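Local coordinates for carbohydrate binding module family 33 and 10 domain protein (Teredinibacter turnerae, PDB 6RW7) that is the copper-binding AA10 lytic polysaccharide monooxygenase domain of a longer protein and probably binds and oxidatively cleaves cellulose, at residues E30-Y35 and S43-F48. Numbering follows the deposited sequence.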
loop_
_atom_site.group_PDB
_atom_site.type_symbol
_atom_site.label_atom_id
_atom_site.label_comp_id
_atom_site.label_asym_id
_atom_site.label_seq_id
_atom_site.Cartn_x
_atom_site.Cartn_y
_atom_site.Cartn_z
ATOM N N GLU A 30 -12.013 7.368 12.508
ATOM C CA GLU A 30 -11.380 6.533 13.555
ATOM C C GLU A 30 -9.858 6.576 13.376
ATOM O O GLU A 30 -9.148 6.751 14.357
ATOM C CB GLU A 30 -11.940 5.116 13.468
ATOM C CG GLU A 30 -11.962 4.398 14.795
ATOM C CD GLU A 30 -12.621 3.040 14.677
ATOM O OE1 GLU A 30 -13.859 3.011 14.490
ATOM O OE2 GLU A 30 -11.884 2.024 14.711
ATOM N N ALA A 31 -9.386 6.388 12.136
ATOM C CA ALA A 31 -7.937 6.426 11.835
ATOM C C ALA A 31 -7.376 7.787 12.289
ATOM O O ALA A 31 -6.357 7.822 12.971
ATOM C CB ALA A 31 -7.693 6.180 10.370
ATOM N N PHE A 32 -8.040 8.879 11.907
ATOM C CA PHE A 32 -7.611 10.250 12.274
ATOM C C PHE A 32 -7.581 10.431 13.798
ATOM O O PHE A 32 -6.602 10.961 14.361
ATOM C CB PHE A 32 -8.535 11.282 11.634
ATOM C CG PHE A 32 -8.490 11.438 10.130
ATOM C CD1 PHE A 32 -7.381 11.106 9.355
ATOM C CD2 PHE A 32 -9.582 11.990 9.489
ATOM C CE1 PHE A 32 -7.376 11.342 7.990
ATOM C CE2 PHE A 32 -9.587 12.212 8.121
ATOM C CZ PHE A 32 -8.477 11.880 7.372
ATOM N N ALA A 33 -8.664 10.013 14.457
ATOM C CA ALA A 33 -8.822 10.168 15.917
ATOM C C ALA A 33 -7.800 9.329 16.687
ATOM O O ALA A 33 -7.151 9.826 17.608
ATOM C CB ALA A 33 -10.235 9.816 16.290
ATOM N N ASN A 34 -7.608 8.081 16.276
ATOM C CA ASN A 34 -6.692 7.159 16.971
ATOM C C ASN A 34 -5.267 7.668 16.782
ATOM O O ASN A 34 -4.489 7.574 17.704
ATOM C CB ASN A 34 -6.866 5.713 16.488
ATOM C CG ASN A 34 -8.182 5.092 16.916
ATOM O OD1 ASN A 34 -8.965 5.710 17.650
ATOM N ND2 ASN A 34 -8.460 3.879 16.454
ATOM N N TYR A 35 -4.943 8.274 15.638
ATOM C CA TYR A 35 -3.581 8.801 15.429
ATOM C C TYR A 35 -3.373 9.991 16.375
ATOM O O TYR A 35 -2.327 10.063 17.006
ATOM C CB TYR A 35 -3.374 9.125 13.950
ATOM C CG TYR A 35 -1.957 9.449 13.594
ATOM C CD1 TYR A 35 -0.928 8.538 13.764
ATOM C CD2 TYR A 35 -1.650 10.669 13.010
ATOM C CE1 TYR A 35 0.369 8.841 13.405
ATOM C CE2 TYR A 35 -0.353 10.976 12.628
ATOM C CZ TYR A 35 0.662 10.055 12.822
ATOM O OH TYR A 35 1.949 10.350 12.477
ATOM N N SER A 43 -1.260 17.167 10.415
ATOM C CA SER A 43 -0.520 17.598 9.209
ATOM C C SER A 43 0.179 16.394 8.570
ATOM O O SER A 43 0.468 16.441 7.367
ATOM C CB SER A 43 0.444 18.692 9.532
ATOM O OG SER A 43 1.444 18.202 10.403
ATOM N N HIS A 44 0.436 15.340 9.331
ATOM C CA HIS A 44 1.183 14.177 8.795
ATOM C C HIS A 44 0.453 13.536 7.603
ATOM O O HIS A 44 1.131 12.931 6.714
ATOM C CB HIS A 44 1.434 13.154 9.898
ATOM C CG HIS A 44 2.395 13.637 10.920
ATOM N ND1 HIS A 44 2.649 12.939 12.072
ATOM C CD2 HIS A 44 3.180 14.734 10.946
ATOM C CE1 HIS A 44 3.572 13.585 12.767
ATOM N NE2 HIS A 44 3.925 14.675 12.094
ATOM N N TRP A 45 -0.883 13.603 7.580
ATOM C CA TRP A 45 -1.702 12.936 6.531
ATOM C C TRP A 45 -1.506 13.636 5.186
ATOM O O TRP A 45 -1.810 13.051 4.142
ATOM C CB TRP A 45 -3.173 12.886 6.928
ATOM C CG TRP A 45 -3.442 12.173 8.209
ATOM C CD1 TRP A 45 -3.496 12.721 9.453
ATOM C CD2 TRP A 45 -3.753 10.774 8.366
ATOM N NE1 TRP A 45 -3.758 11.754 10.385
ATOM C CE2 TRP A 45 -3.942 10.555 9.746
ATOM C CE3 TRP A 45 -3.872 9.685 7.498
ATOM C CZ2 TRP A 45 -4.271 9.314 10.268
ATOM C CZ3 TRP A 45 -4.230 8.459 8.009
ATOM C CH2 TRP A 45 -4.377 8.262 9.384
ATOM N N TYR A 46 -0.978 14.855 5.185
ATOM C CA TYR A 46 -0.641 15.563 3.928
ATOM C C TYR A 46 0.540 14.880 3.235
ATOM O O TYR A 46 0.726 15.088 2.036
ATOM C CB TYR A 46 -0.434 17.057 4.180
ATOM C CG TYR A 46 -1.745 17.753 4.435
ATOM C CD1 TYR A 46 -2.418 17.622 5.643
ATOM C CD2 TYR A 46 -2.382 18.441 3.420
ATOM C CE1 TYR A 46 -3.658 18.213 5.855
ATOM C CE2 TYR A 46 -3.602 19.061 3.623
ATOM C CZ TYR A 46 -4.251 18.942 4.840
ATOM O OH TYR A 46 -5.469 19.552 5.031
ATOM N N ASN A 47 1.320 14.077 3.956
ATOM C CA ASN A 47 2.463 13.310 3.391
ATOM C C ASN A 47 2.035 11.888 3.019
ATOM O O ASN A 47 2.839 10.960 3.122
ATOM C CB ASN A 47 3.656 13.312 4.358
ATOM C CG ASN A 47 4.772 14.203 3.877
ATOM O OD1 ASN A 47 5.388 14.923 4.680
ATOM N ND2 ASN A 47 5.032 14.167 2.597
ATOM N N PHE A 48 0.817 11.746 2.508
ATOM C CA PHE A 48 0.257 10.423 2.170
ATOM C C PHE A 48 1.057 9.788 1.032
ATOM O O PHE A 48 1.003 8.567 0.831
ATOM C CB PHE A 48 -1.206 10.542 1.768
ATOM C CG PHE A 48 -1.530 11.451 0.619
ATOM C CD1 PHE A 48 -1.546 10.976 -0.677
ATOM C CD2 PHE A 48 -1.872 12.772 0.831
ATOM C CE1 PHE A 48 -1.914 11.798 -1.735
ATOM C CE2 PHE A 48 -2.241 13.589 -0.224
ATOM C CZ PHE A 48 -2.247 13.108 -1.504
HETATM O O HOH W 1 -4.873 12.680 12.794
#
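An aromatic cluster of Phe32, Tyr35, His44 and Trp45 joins helix 29-37 of this lytic polysaccharide monooxygenase domain to the 3-10 segment that runs through 43-46. The indole of Trp45 reaches back toward the helix and is met there by three of its residues. Phe32 comes edge-on: CD1 stands over the middle of the indole, 3.5 Å from Trp45 CE2, in a T-shaped pair with the planes at 78°. At the far rim of the six-membered ring, Trp45 CH2 packs on Ala31 CB at 4.0 Å. Tyr35 runs alongside the pyrrole end in the opposite direction, its CD2 3.5 Å from Trp45 NE1. Trp45 NE1 donates to a water oxygen 2.8 Å away, and that water donates on to Phe32 O. Tyr35, swung out by a chi1 of -170° that sets CG opposite its backbone N, extends across to the turn, where its OH forms a 2.7 Å hydrogen bond with His44 ND1; the two rings meet rim to rim, planes at 60°. Without the Trp45 indole, as with an alanine here, the Phe32 edge would probably lose the face it rests on, and the water its N-H donor. Farther out, Trp75 meets the His44 ring, Tyr80 packs edge-to-face with Trp45, and Cys14 of helix 10-17, disulfide-bonded to Cys28 just ahead of helix 29-37, touches both Phe32 and Trp45, so the cluster lies where both helices meet the loop leading into strand 52-54.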